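Local coordinates for protein cysteine desulfurase (Elizabethkingia anophelis NUHP1, PDB 5VPR) that probably removes sulfur from L-cysteine to give L-alanine, handing it to a sulfur carrier with the help of covalently bound pyridoxal phosphate, at residues 13-18 with 390-395; 19-24 with 39-44; 158-163 with 190-195; 172-177 with 200-205. All blocks are in the same frame, centred on the assembly; numbering follows the deposited sequence.

Contact 1. Residues 13-18 with 390-395; sequences QEIRSQ and FAVYNT
Arg16 reaches from the N-terminal helix to the backbone of Tyr393, and its NH1 donates to Tyr393 O at 2.8 Å with an N-H...O angle of 155°. The acceptor lies at the edge of the guanidinium, 9° from its plane, while the donor is tilted from the carbonyl plane of Tyr393. The arginine chain is straight at chi2 but bends at chi3 (64°), which turns the guanidinium so that its edge, at NH1, meets the carbonyl. Its methylene groups line the same oxygen: Arg16 CG is 3.2 Å from Tyr393 O. Arg16 CD also meets Thr395 CG2 at 3.6 Å, the two side chains crossing at about a right angle. The charge has a second partner, Glu398, whose carboxylate takes a salt bridge from NH1 and whose backbone N is capped by Thr395 OG1. The preceding residue, Ile15, puts CG2 against Val392 CG1 at 4.0 Å, again nearly perpendicular. The Tyr393 ring leads away from the helix, and its OH bonds to Asn36. Residues Ala391 to Asn394 form a type I beta turn, fastened by Ala391 N donating to Asn394 OD1 at 2.9 Å. The contact thus joins an N-terminal helix to a beta turn that leads into the N-cap of helix 396-413.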
loop_
_atom_site.group_PDB
_atom_site.type_symbol
_atom_site.label_atom_id
_atom_site.label_comp_id
_atom_site.label_asym_id
_atom_site.label_seq_id
_atom_site.Cartn_x
_atom_site.Cartn_y
_atom_site.Cartn_z
ATOM N N GLN A 13 22.298 4.309 -8.814
ATOM C CA GLN A 13 23.143 5.055 -7.888
ATOM C C GLN A 13 22.634 6.479 -7.698
ATOM O O GLN A 13 22.715 7.028 -6.595
ATOM C CB GLN A 13 24.596 5.051 -8.373
ATOM C CG GLN A 13 25.307 3.700 -8.206
ATOM C CD GLN A 13 25.188 3.136 -6.788
ATOM O OE1 GLN A 13 25.444 3.829 -5.803
ATOM N NE2 GLN A 13 24.789 1.872 -6.685
ATOM N N GLU A 14 22.117 7.101 -8.757
ATOM C CA GLU A 14 21.508 8.413 -8.579
ATOM C C GLU A 14 20.286 8.313 -7.676
ATOM O O GLU A 14 20.052 9.186 -6.833
ATOM C CB GLU A 14 21.147 9.014 -9.937
ATOM C CG GLU A 14 20.895 10.516 -9.912
ATOM C CD GLU A 14 19.503 10.879 -9.412
ATOM O OE1 GLU A 14 18.609 10.005 -9.434
ATOM O OE2 GLU A 14 19.303 12.041 -8.996
ATOM N N ILE A 15 19.504 7.238 -7.825
ATOM C CA ILE A 15 18.324 7.047 -6.983
ATOM C C ILE A 15 18.732 6.911 -5.522
ATOM O O ILE A 15 18.184 7.585 -4.641
ATOM C CB ILE A 15 17.524 5.815 -7.447
ATOM C CG1 ILE A 15 16.971 5.997 -8.866
ATOM C CG2 ILE A 15 16.424 5.485 -6.445
ATOM C CD1 ILE A 15 16.219 7.267 -9.064
ATOM N N ARG A 16 19.700 6.024 -5.242
ATOM C CA ARG A 16 20.091 5.759 -3.858
ATOM C C ARG A 16 20.687 6.995 -3.198
ATOM O O ARG A 16 20.570 7.164 -1.978
ATOM C CB ARG A 16 21.097 4.597 -3.788
ATOM C CG ARG A 16 20.484 3.209 -4.003
ATOM C CD ARG A 16 21.523 2.091 -3.946
ATOM N NE ARG A 16 22.169 1.965 -2.635
ATOM C CZ ARG A 16 21.684 1.261 -1.616
ATOM N NH1 ARG A 16 20.528 0.611 -1.730
ATOM N NH2 ARG A 16 22.354 1.212 -0.472
ATOM N N SER A 17 21.340 7.861 -3.978
ATOM C CA SER A 17 21.900 9.083 -3.411
ATOM C C SER A 17 20.824 10.012 -2.853
ATOM O O SER A 17 21.139 10.892 -2.047
ATOM C CB SER A 17 22.743 9.811 -4.467
ATOM O OG SER A 17 21.952 10.204 -5.575
ATOM N N GLN A 18 19.561 9.833 -3.246
ATOM C CA GLN A 18 18.493 10.685 -2.737
ATOM C C GLN A 18 17.967 10.241 -1.377
ATOM O O GLN A 18 17.163 10.967 -0.785
ATOM C CB GLN A 18 17.332 10.738 -3.745
ATOM C CG GLN A 18 17.765 11.196 -5.146
ATOM C CD GLN A 18 16.624 11.217 -6.159
ATOM O OE1 GLN A 18 15.524 11.701 -5.874
ATOM N NE2 GLN A 18 16.891 10.699 -7.352
ATOM N N PHE A 390 10.893 -5.275 -1.462
ATOM C CA PHE A 390 11.757 -4.384 -2.218
ATOM C C PHE A 390 11.095 -3.039 -2.489
ATOM O O PHE A 390 9.866 -2.930 -2.602
ATOM C CB PHE A 390 12.167 -5.049 -3.534
ATOM C CG PHE A 390 12.822 -6.381 -3.337
ATOM C CD1 PHE A 390 14.090 -6.460 -2.780
ATOM C CD2 PHE A 390 12.169 -7.551 -3.672
ATOM C CE1 PHE A 390 14.704 -7.681 -2.575
ATOM C CE2 PHE A 390 12.784 -8.779 -3.477
ATOM C CZ PHE A 390 14.051 -8.841 -2.923
ATOM N N ALA A 391 11.939 -2.011 -2.566
ATOM C CA ALA A 391 11.576 -0.678 -3.028
ATOM C C ALA A 391 12.562 -0.284 -4.123
ATOM O O ALA A 391 13.455 -1.058 -4.486
ATOM C CB ALA A 391 11.561 0.341 -1.876
ATOM N N VAL A 392 12.414 0.936 -4.640
ATOM C CA VAL A 392 13.136 1.319 -5.852
ATOM C C VAL A 392 14.636 1.428 -5.612
ATOM O O VAL A 392 15.427 1.268 -6.546
ATOM C CB VAL A 392 12.559 2.636 -6.402
ATOM C CG1 VAL A 392 12.881 3.802 -5.457
ATOM C CG2 VAL A 392 13.078 2.898 -7.808
ATOM N N TYR A 393 15.063 1.687 -4.375
ATOM C CA TYR A 393 16.472 1.918 -4.092
ATOM C C TYR A 393 17.248 0.635 -3.809
ATOM O O TYR A 393 18.471 0.695 -3.637
ATOM C CB TYR A 393 16.620 2.885 -2.905
ATOM C CG TYR A 393 15.617 2.646 -1.799
ATOM C CD1 TYR A 393 14.644 3.597 -1.501
ATOM C CD2 TYR A 393 15.631 1.464 -1.061
ATOM C CE1 TYR A 393 13.708 3.385 -0.490
ATOM C CE2 TYR A 393 14.702 1.239 -0.043
ATOM C CZ TYR A 393 13.738 2.205 0.230
ATOM O OH TYR A 393 12.799 1.989 1.222
ATOM N N ASN A 394 16.581 -0.515 -3.754
ATOM C CA ASN A 394 17.285 -1.757 -3.467
ATOM C C ASN A 394 18.053 -2.239 -4.699
ATOM O O ASN A 394 17.723 -1.901 -5.842
ATOM C CB ASN A 394 16.306 -2.816 -2.974
ATOM C CG ASN A 394 15.718 -2.469 -1.624
ATOM O OD1 ASN A 394 14.500 -2.521 -1.423
ATOM N ND2 ASN A 394 16.585 -2.106 -0.682
ATOM N N THR A 395 19.103 -3.030 -4.455
ATOM C CA THR A 395 20.043 -3.418 -5.494
ATOM C C THR A 395 20.216 -4.934 -5.556
ATOM O O THR A 395 19.935 -5.662 -4.601
ATOM C CB THR A 395 21.427 -2.780 -5.270
ATOM O OG1 THR A 395 22.035 -3.380 -4.123
ATOM C CG2 THR A 395 21.311 -1.284 -5.050
#

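Contact 2. Residues 19-24 with 39-44; sequences FPILQE and TSQKPK
Phe19 slides its ring alongside the backbone of Lys42 and Pro43, and the progress of its atoms outward describes most of the contact. Phe19 CB lies 4.2 Å from Lys42 O, the start of the approach. With CG anti to the carbonyl carbon (chi1 -69°), the ring swings toward the second segment, and Phe19 CD2 comes to 3.2 Å from Lys42 O. Phe19 CE2 then meets Pro43 N, also at 3.2 Å, and Phe19 CZ finishes under the proline with Pro43 CB at 3.6 Å. The last approach is a CH-pi contact: Pro43 CB stands 3.9 Å from the Phe19 ring centroid, 24° off the normal, over one face. At the ring edge, near its plane, sits Gln41 O. Tyr393 packs edge-to-face on this ring, and Phe299 and Tyr235 also touch it.

Nearer solvent, Ile21 crosses Gln41 at about a right angle, Ile21 CG2 lying 3.6 Å from Gln41 CG. One water bridges the two backbones by accepting from Ile21 N and donating to Lys42 O at 2.7 Å, so that this carbonyl has a polar partner beside the phenyl ring. A proline-aromatic CH-pi contact and a water bridge thus join the 3-10 segment 20-23 to the loop whose Pro43 takes the N-cap position of helix 44-56.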
loop_
_atom_site.group_PDB
_atom_site.type_symbol
_atom_site.label_atom_id
_atom_site.label_comp_id
_atom_site.label_asym_id
_atom_site.label_seq_id
_atom_site.Cartn_x
_atom_site.Cartn_y
_atom_site.Cartn_z
ATOM N N PHE A 19 18.402 9.089 -0.856
ATOM C CA PHE A 19 17.848 8.548 0.386
ATOM C C PHE A 19 18.903 8.553 1.478
ATOM O O PHE A 19 19.720 7.618 1.561
ATOM C CB PHE A 19 17.318 7.132 0.162
ATOM C CG PHE A 19 16.104 7.094 -0.700
ATOM C CD1 PHE A 19 16.215 7.121 -2.077
ATOM C CD2 PHE A 19 14.849 7.066 -0.129
ATOM C CE1 PHE A 19 15.078 7.111 -2.876
ATOM C CE2 PHE A 19 13.712 7.054 -0.913
ATOM C CZ PHE A 19 13.824 7.077 -2.287
ATOM N N PRO A 20 18.928 9.569 2.344
ATOM C CA PRO A 20 20.038 9.667 3.309
ATOM C C PRO A 20 20.136 8.471 4.238
ATOM O O PRO A 20 21.251 8.036 4.546
ATOM C CB PRO A 20 19.733 10.971 4.064
ATOM C CG PRO A 20 18.297 11.259 3.778
ATOM C CD PRO A 20 18.032 10.728 2.405
ATOM N N ILE A 21 19.007 7.890 4.655
ATOM C CA ILE A 21 19.069 6.775 5.599
ATOM C C ILE A 21 19.813 5.571 5.022
ATOM O O ILE A 21 20.261 4.697 5.778
ATOM C CB ILE A 21 17.649 6.380 6.071
ATOM C CG1 ILE A 21 17.723 5.683 7.441
ATOM C CG2 ILE A 21 16.962 5.462 5.050
ATOM C CD1 ILE A 21 16.327 5.333 8.000
ATOM N N LEU A 22 19.989 5.509 3.701
ATOM C CA LEU A 22 20.694 4.365 3.138
ATOM C C LEU A 22 22.152 4.307 3.575
ATOM O O LEU A 22 22.732 3.218 3.575
ATOM C CB LEU A 22 20.588 4.377 1.614
ATOM C CG LEU A 22 19.159 4.118 1.122
ATOM C CD1 LEU A 22 19.146 3.756 -0.356
ATOM C CD2 LEU A 22 18.436 3.051 1.953
ATOM N N GLN A 23 22.746 5.441 3.967
ATOM C CA GLN A 23 24.111 5.479 4.476
ATOM C C GLN A 23 24.222 5.025 5.922
ATOM O O GLN A 23 25.339 4.902 6.427
ATOM C CB GLN A 23 24.692 6.892 4.354
ATOM C CG GLN A 23 24.825 7.367 2.935
ATOM C CD GLN A 23 25.305 6.262 2.022
ATOM O OE1 GLN A 23 24.544 5.743 1.200
ATOM N NE2 GLN A 23 26.566 5.878 2.170
ATOM N N GLU A 24 23.105 4.773 6.585
ATOM C CA GLU A 24 23.103 4.378 7.984
ATOM C C GLU A 24 23.733 2.999 8.151
ATOM O O GLU A 24 23.675 2.153 7.253
ATOM C CB GLU A 24 21.661 4.376 8.512
ATOM C CG GLU A 24 21.504 4.561 10.004
ATOM C CD GLU A 24 21.836 5.968 10.472
ATOM O OE1 GLU A 24 22.122 6.844 9.625
ATOM O OE2 GLU A 24 21.800 6.195 11.698
ATOM N N THR A 39 7.180 -0.354 5.751
ATOM C CA THR A 39 7.178 1.069 5.451
ATOM C C THR A 39 8.382 1.361 4.569
ATOM O O THR A 39 9.377 0.627 4.594
ATOM C CB THR A 39 7.189 1.936 6.723
ATOM O OG1 THR A 39 6.788 3.265 6.382
ATOM C CG2 THR A 39 8.591 1.983 7.386
ATOM N N SER A 40 8.259 2.395 3.747
ATOM C CA SER A 40 9.346 2.764 2.852
ATOM C C SER A 40 10.206 3.858 3.468
ATOM O O SER A 40 9.795 4.543 4.411
ATOM C CB SER A 40 8.805 3.231 1.506
ATOM O OG SER A 40 8.007 4.389 1.646
ATOM N N GLN A 41 11.416 4.006 2.915
ATOM C CA GLN A 41 12.331 5.087 3.257
ATOM C C GLN A 41 12.060 6.296 2.356
ATOM O O GLN A 41 11.370 6.189 1.343
ATOM C CB GLN A 41 13.792 4.615 3.143
ATOM C CG GLN A 41 14.129 3.427 4.053
ATOM C CD GLN A 41 13.816 3.704 5.526
ATOM O OE1 GLN A 41 13.602 4.861 5.936
ATOM N NE2 GLN A 41 13.777 2.637 6.330
ATOM N N LYS A 42 12.607 7.465 2.736
ATOM C CA LYS A 42 12.126 8.713 2.139
ATOM C C LYS A 42 13.228 9.409 1.357
ATOM O O LYS A 42 14.351 9.516 1.847
ATOM C CB LYS A 42 11.607 9.715 3.198
ATOM C CG LYS A 42 10.765 9.147 4.334
ATOM C CD LYS A 42 9.577 8.363 3.823
ATOM C CE LYS A 42 8.903 7.592 4.972
ATOM N NZ LYS A 42 7.853 6.666 4.413
ATOM N N PRO A 43 12.922 9.947 0.178
ATOM C CA PRO A 43 13.919 10.714 -0.573
ATOM C C PRO A 43 14.005 12.149 -0.070
ATOM O O PRO A 43 13.095 12.667 0.580
ATOM C CB PRO A 43 13.387 10.661 -2.011
ATOM C CG PRO A 43 11.883 10.670 -1.821
ATOM C CD PRO A 43 11.620 9.902 -0.518
ATOM N N LYS A 44 15.134 12.790 -0.396
ATOM C CA LYS A 44 15.419 14.126 0.128
ATOM C C LYS A 44 14.365 15.143 -0.309
ATOM O O LYS A 44 13.992 16.030 0.471
ATOM C CB LYS A 44 16.824 14.576 -0.301
HETATM O O HOH W 1 16.082 8.314 3.509
#

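Contact 3. Residues 158-163 with 190-195; sequences LQIDVL and DEIIRK
Ile160 and Ile192 meet at the centre of this interface, Ile160 CG2 lying 3.8 Å from Ile192 CD1. Leu163 adds its CD1 to the other branch of the same isoleucine, 3.9 Å from Ile192 CG2, so both branches of Ile192 are engaged by the 158-163 segment. Leu158 CD1 is more distant, 4.4 Å from Ile192 CD1.

Ile160 has its CG1 between the backbone N and the carbonyl carbon (chi1 65°), and the chain beyond is extended (chi2 170°). This sends Ile160 CD1 away from Ile192 to the carboxylate of Glu191, where it lies 3.4 Å from Glu191 OE1, the two side chains crossing at about a right angle. Lys195 passes the same methyl, its CE 4.1 Å from Ile160 CD1. The bend at its chi4 (-51°) then turns the ammonium toward Asp161, with Asp161 OD1 and Lys195 NZ 3.7 Å apart, a long salt bridge. A second salt bridge, to Asp164, gives NZ another acidic partner. Asp161 OD1 and Glu191 OE1 are 4.7 Å apart, so the nearby lysine probably eases the repulsion between these acids.

Backbone bonds help set the placement of Leu163 and Lys195: Leu163 N donates to Ile160 O, and Lys195 N to Glu191 O. Farther out, helix 189-199 rests through Ile192 on Val176 of strand 171-177, which Leu158 also touches, while Leu158 and Leu163 carry segment 158-163 onto strands 121-125 and 146-150.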
loop_
_atom_site.group_PDB
_atom_site.type_symbol
_atom_site.label_atom_id
_atom_site.label_comp_id
_atom_site.label_asym_id
_atom_site.label_seq_id
_atom_site.Cartn_x
_atom_site.Cartn_y
_atom_site.Cartn_z
ATOM N N LEU A 158 -6.701 -15.827 -4.103
ATOM C CA LEU A 158 -8.108 -15.775 -3.717
ATOM C C LEU A 158 -8.931 -16.781 -4.511
ATOM O O LEU A 158 -8.690 -17.002 -5.702
ATOM C CB LEU A 158 -8.681 -14.373 -3.927
ATOM C CG LEU A 158 -8.235 -13.298 -2.932
ATOM C CD1 LEU A 158 -8.855 -11.933 -3.272
ATOM C CD2 LEU A 158 -8.597 -13.713 -1.511
ATOM N N GLN A 159 -9.910 -17.396 -3.841
ATOM C CA GLN A 159 -10.882 -18.266 -4.510
ATOM C C GLN A 159 -12.046 -17.394 -4.980
ATOM O O GLN A 159 -13.136 -17.378 -4.402
ATOM C CB GLN A 159 -11.339 -19.380 -3.574
ATOM N N ILE A 160 -11.805 -16.647 -6.062
ATOM C CA ILE A 160 -12.750 -15.603 -6.453
ATOM C C ILE A 160 -13.985 -16.154 -7.135
ATOM O O ILE A 160 -14.985 -15.434 -7.248
ATOM C CB ILE A 160 -12.120 -14.550 -7.382
ATOM C CG1 ILE A 160 -11.719 -15.169 -8.720
ATOM C CG2 ILE A 160 -10.935 -13.898 -6.701
ATOM C CD1 ILE A 160 -11.332 -14.142 -9.751
ATOM N N ASP A 161 -13.954 -17.409 -7.577
ATOM C CA ASP A 161 -15.140 -17.985 -8.196
ATOM C C ASP A 161 -16.272 -18.201 -7.195
ATOM O O ASP A 161 -17.407 -18.460 -7.609
ATOM C CB ASP A 161 -14.776 -19.293 -8.906
ATOM C CG ASP A 161 -14.030 -19.059 -10.222
ATOM O OD1 ASP A 161 -14.218 -17.979 -10.830
ATOM O OD2 ASP A 161 -13.263 -19.956 -10.648
ATOM N N VAL A 162 -16.005 -18.055 -5.897
ATOM C CA VAL A 162 -17.092 -18.079 -4.926
ATOM C C VAL A 162 -18.061 -16.918 -5.154
ATOM O O VAL A 162 -19.251 -17.019 -4.824
ATOM C CB VAL A 162 -16.514 -18.087 -3.498
ATOM C CG1 VAL A 162 -16.218 -16.676 -3.000
ATOM C CG2 VAL A 162 -17.450 -18.811 -2.566
ATOM N N LEU A 163 -17.584 -15.811 -5.739
ATOM C CA LEU A 163 -18.464 -14.677 -6.019
ATOM C C LEU A 163 -19.605 -15.070 -6.948
ATOM O O LEU A 163 -20.694 -14.497 -6.863
ATOM C CB LEU A 163 -17.664 -13.523 -6.624
ATOM C CG LEU A 163 -16.525 -12.971 -5.754
ATOM C CD1 LEU A 163 -15.772 -11.846 -6.455
ATOM C CD2 LEU A 163 -17.081 -12.497 -4.437
ATOM N N ASP A 190 -9.356 -6.765 -11.810
ATOM C CA ASP A 190 -10.214 -6.441 -12.954
ATOM C C ASP A 190 -11.266 -7.519 -13.179
ATOM O O ASP A 190 -12.420 -7.218 -13.515
ATOM C CB ASP A 190 -9.379 -6.250 -14.220
ATOM C CG ASP A 190 -8.566 -4.972 -14.190
ATOM O OD1 ASP A 190 -8.827 -4.116 -13.312
ATOM O OD2 ASP A 190 -7.662 -4.822 -15.042
ATOM N N GLU A 191 -10.882 -8.779 -13.001
ATOM C CA GLU A 191 -11.842 -9.872 -13.093
ATOM C C GLU A 191 -12.863 -9.807 -11.961
ATOM O O GLU A 191 -14.057 -10.035 -12.181
ATOM C CB GLU A 191 -11.090 -11.197 -13.060
ATOM C CG GLU A 191 -11.928 -12.403 -13.376
ATOM C CD GLU A 191 -11.113 -13.661 -13.250
ATOM O OE1 GLU A 191 -11.702 -14.754 -13.098
ATOM O OE2 GLU A 191 -9.869 -13.535 -13.279
ATOM N N ILE A 192 -12.409 -9.487 -10.744
ATOM C CA ILE A 192 -13.320 -9.382 -9.603
ATOM C C ILE A 192 -14.352 -8.280 -9.835
ATOM O O ILE A 192 -15.558 -8.486 -9.659
ATOM C CB ILE A 192 -12.529 -9.133 -8.302
ATOM C CG1 ILE A 192 -11.664 -10.344 -7.945
ATOM C CG2 ILE A 192 -13.475 -8.754 -7.152
ATOM C CD1 ILE A 192 -10.704 -10.080 -6.757
ATOM N N ILE A 193 -13.890 -7.087 -10.230
ATOM C CA ILE A 193 -14.790 -5.959 -10.459
ATOM C C ILE A 193 -15.792 -6.286 -11.561
ATOM O O ILE A 193 -16.990 -6.023 -11.424
ATOM C CB ILE A 193 -13.980 -4.694 -10.783
ATOM C CG1 ILE A 193 -13.266 -4.194 -9.519
ATOM C CG2 ILE A 193 -14.886 -3.590 -11.306
ATOM C CD1 ILE A 193 -12.373 -3.014 -9.776
ATOM N N ARG A 194 -15.321 -6.889 -12.655
ATOM C CA ARG A 194 -16.230 -7.316 -13.713
ATOM C C ARG A 194 -17.313 -8.239 -13.163
ATOM O O ARG A 194 -18.499 -8.066 -13.467
ATOM C CB ARG A 194 -15.443 -8.005 -14.833
ATOM C CG ARG A 194 -15.872 -7.594 -16.219
ATOM C CD ARG A 194 -15.107 -8.349 -17.312
ATOM N NE ARG A 194 -13.672 -8.372 -17.044
ATOM C CZ ARG A 194 -12.988 -9.475 -16.765
ATOM N NH1 ARG A 194 -13.614 -10.646 -16.743
ATOM N NH2 ARG A 194 -11.681 -9.409 -16.523
ATOM N N LYS A 195 -16.925 -9.229 -12.348
ATOM C CA LYS A 195 -17.923 -10.108 -11.740
ATOM C C LYS A 195 -18.876 -9.337 -10.837
ATOM O O LYS A 195 -20.093 -9.564 -10.876
ATOM C CB LYS A 195 -17.262 -11.225 -10.938
ATOM C CG LYS A 195 -16.540 -12.297 -11.734
ATOM C CD LYS A 195 -15.699 -13.159 -10.774
ATOM C CE LYS A 195 -15.023 -14.340 -11.479
ATOM N NZ LYS A 195 -15.999 -15.125 -12.285
#

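Contact 4. Residues 172-177 with 200-205; sequences KLVSVN and SNAFIF
The Phe205 ring lies obliquely to Ser175, whose OG is 3.6 Å from Phe205 CD2, neither squarely over a face nor at an edge. With CG anti to the backbone N (chi1 -175°), the ring leads away from the neighbouring strand. The Phe203 ring is also oblique to Lys172 O, and leads away likewise; Phe203 CB packs across the pair, 4.1 Å from Leu173 CD1, the two side chains crossing at about a right angle. Leu173, Ser175 and both phenylalanines point to one face of the sheet, Val174 and Ile204 to the other, where Val174 CG2 meets Ala202 CB at 4.0 Å.

The backbones carry the ladder. Phe203 N donates to Lys172 O at 2.9 Å. Val174 N to Phe203 O and Phe205 N to Val174 O are each 2.8 Å, and Val176 N to Phe205 O follows at 3.0 Å. The axes of strands 172-177 and 203-205 run parallel, 20° apart.

Strands 171-177 and 203-207 are neighbours in the seven-stranded sheet, linked through helix 189-199 as a beta-alpha-beta unit; that helix packs on Ile204, while Trp136 of helix 134-142 covers Leu173 and Ser175 on the other face.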
loop_
_atom_site.group_PDB
_atom_site.type_symbol
_atom_site.label_atom_id
_atom_site.label_comp_id
_atom_site.label_asym_id
_atom_site.label_seq_id
_atom_site.Cartn_x
_atom_site.Cartn_y
_atom_site.Cartn_z
ATOM N N LYS A 172 -24.061 -5.426 -0.892
ATOM C CA LYS A 172 -23.993 -3.975 -0.911
ATOM C C LYS A 172 -22.580 -3.424 -0.975
ATOM O O LYS A 172 -22.399 -2.281 -1.410
ATOM C CB LYS A 172 -24.701 -3.397 0.319
ATOM C CG LYS A 172 -26.184 -3.734 0.373
ATOM C CD LYS A 172 -26.862 -3.401 -0.958
ATOM C CE LYS A 172 -28.304 -3.885 -1.014
ATOM N NZ LYS A 172 -29.175 -3.136 -0.075
ATOM N N LEU A 173 -21.579 -4.195 -0.557
ATOM C CA LEU A 173 -20.209 -3.721 -0.587
ATOM C C LEU A 173 -19.270 -4.909 -0.696
ATOM O O LEU A 173 -19.448 -5.924 -0.017
ATOM C CB LEU A 173 -19.865 -2.884 0.649
ATOM C CG LEU A 173 -18.491 -2.220 0.494
ATOM C CD1 LEU A 173 -18.544 -0.732 0.701
ATOM C CD2 LEU A 173 -17.483 -2.851 1.433
ATOM N N VAL A 174 -18.289 -4.775 -1.576
ATOM C CA VAL A 174 -17.234 -5.757 -1.761
ATOM C C VAL A 174 -15.923 -5.023 -1.559
ATOM O O VAL A 174 -15.691 -3.980 -2.181
ATOM C CB VAL A 174 -17.280 -6.414 -3.154
ATOM C CG1 VAL A 174 -16.105 -7.397 -3.325
ATOM C CG2 VAL A 174 -18.627 -7.104 -3.380
ATOM N N SER A 175 -15.081 -5.548 -0.683
ATOM C CA SER A 175 -13.804 -4.915 -0.375
ATOM C C SER A 175 -12.682 -5.917 -0.594
ATOM O O SER A 175 -12.679 -6.993 0.014
ATOM C CB SER A 175 -13.774 -4.394 1.058
ATOM O OG SER A 175 -12.483 -3.879 1.331
ATOM N N VAL A 176 -11.726 -5.562 -1.444
ATOM C CA VAL A 176 -10.626 -6.450 -1.799
ATOM C C VAL A 176 -9.326 -5.656 -1.738
ATOM O O VAL A 176 -9.276 -4.507 -2.188
ATOM C CB VAL A 176 -10.824 -7.067 -3.214
ATOM C CG1 VAL A 176 -9.723 -8.061 -3.534
ATOM C CG2 VAL A 176 -12.183 -7.733 -3.344
ATOM N N ASN A 177 -8.269 -6.266 -1.200
ATOM C CA ASN A 177 -6.938 -5.679 -1.330
ATOM C C ASN A 177 -6.355 -6.005 -2.706
ATOM O O ASN A 177 -6.472 -7.131 -3.202
ATOM C CB ASN A 177 -6.002 -6.171 -0.218
ATOM N N SER A 200 -24.273 -7.825 -9.324
ATOM C CA SER A 200 -24.680 -7.138 -8.109
ATOM C C SER A 200 -24.675 -5.642 -8.365
ATOM O O SER A 200 -24.102 -5.163 -9.346
ATOM C CB SER A 200 -23.743 -7.461 -6.945
ATOM O OG SER A 200 -22.630 -6.601 -7.005
ATOM N N ASN A 201 -25.306 -4.910 -7.442
ATOM C CA ASN A 201 -25.227 -3.455 -7.371
ATOM C C ASN A 201 -24.355 -3.001 -6.202
ATOM O O ASN A 201 -24.543 -1.908 -5.672
ATOM C CB ASN A 201 -26.623 -2.833 -7.258
ATOM C CG ASN A 201 -27.373 -2.811 -8.593
ATOM O OD1 ASN A 201 -26.766 -2.703 -9.659
ATOM N ND2 ASN A 201 -28.700 -2.910 -8.533
ATOM N N ALA A 202 -23.410 -3.839 -5.786
ATOM C CA ALA A 202 -22.545 -3.524 -4.651
ATOM C C ALA A 202 -21.573 -2.399 -4.986
ATOM O O ALA A 202 -21.134 -2.249 -6.126
ATOM C CB ALA A 202 -21.747 -4.770 -4.230
ATOM N N PHE A 203 -21.224 -1.609 -3.969
ATOM C CA PHE A 203 -20.057 -0.743 -4.065
ATOM C C PHE A 203 -18.782 -1.575 -3.999
ATOM O O PHE A 203 -18.720 -2.602 -3.319
ATOM C CB PHE A 203 -20.038 0.295 -2.929
ATOM C CG PHE A 203 -21.141 1.334 -3.003
ATOM C CD1 PHE A 203 -21.413 2.144 -1.907
ATOM C CD2 PHE A 203 -21.894 1.506 -4.154
ATOM C CE1 PHE A 203 -22.427 3.106 -1.958
ATOM C CE2 PHE A 203 -22.907 2.463 -4.212
ATOM C CZ PHE A 203 -23.171 3.262 -3.110
ATOM N N ILE A 204 -17.738 -1.103 -4.678
ATOM C CA ILE A 204 -16.467 -1.816 -4.739
ATOM C C ILE A 204 -15.384 -0.975 -4.065
ATOM O O ILE A 204 -15.016 0.096 -4.564
ATOM C CB ILE A 204 -16.070 -2.150 -6.175
ATOM C CG1 ILE A 204 -17.148 -3.024 -6.822
ATOM C CG2 ILE A 204 -14.703 -2.835 -6.187
ATOM C CD1 ILE A 204 -16.883 -3.310 -8.258
ATOM N N PHE A 205 -14.840 -1.481 -2.964
ATOM C CA PHE A 205 -13.753 -0.814 -2.243
ATOM C C PHE A 205 -12.457 -1.566 -2.518
ATOM O O PHE A 205 -12.345 -2.751 -2.189
ATOM C CB PHE A 205 -14.052 -0.779 -0.739
ATOM C CG PHE A 205 -13.045 -0.006 0.093
ATOM C CD1 PHE A 205 -13.380 1.227 0.634
ATOM C CD2 PHE A 205 -11.796 -0.526 0.375
ATOM C CE1 PHE A 205 -12.479 1.938 1.426
ATOM C CE2 PHE A 205 -10.886 0.186 1.172
ATOM C CZ PHE A 205 -11.236 1.425 1.688
#

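Overall arrangement
The four contacts form two pairs on opposite sides of the chain's centre. Contacts 1 and 2 have centres about 9 Å apart and touch: Tyr393 OH probably bonds to Gln41 N at 3.0 Å, and Gln18 O to Lys44 N at 2.8 Å. Contacts 3 and 4 have centres about 11 Å apart. Contact 3 uses helix 189-199, which connects the two strands of contact 4, Ile193 CG2 meeting Ile204 CD1 at 3.7 Å. Between contacts 2 and 4 the nearest atoms are about 16 Å apart. The pyridoxal phosphate is covalently bound at Lys233; contact 2 reaches the residues beside it, because Ser40 OG bonds His232 O and Tyr235 N, one and two positions from Lys233.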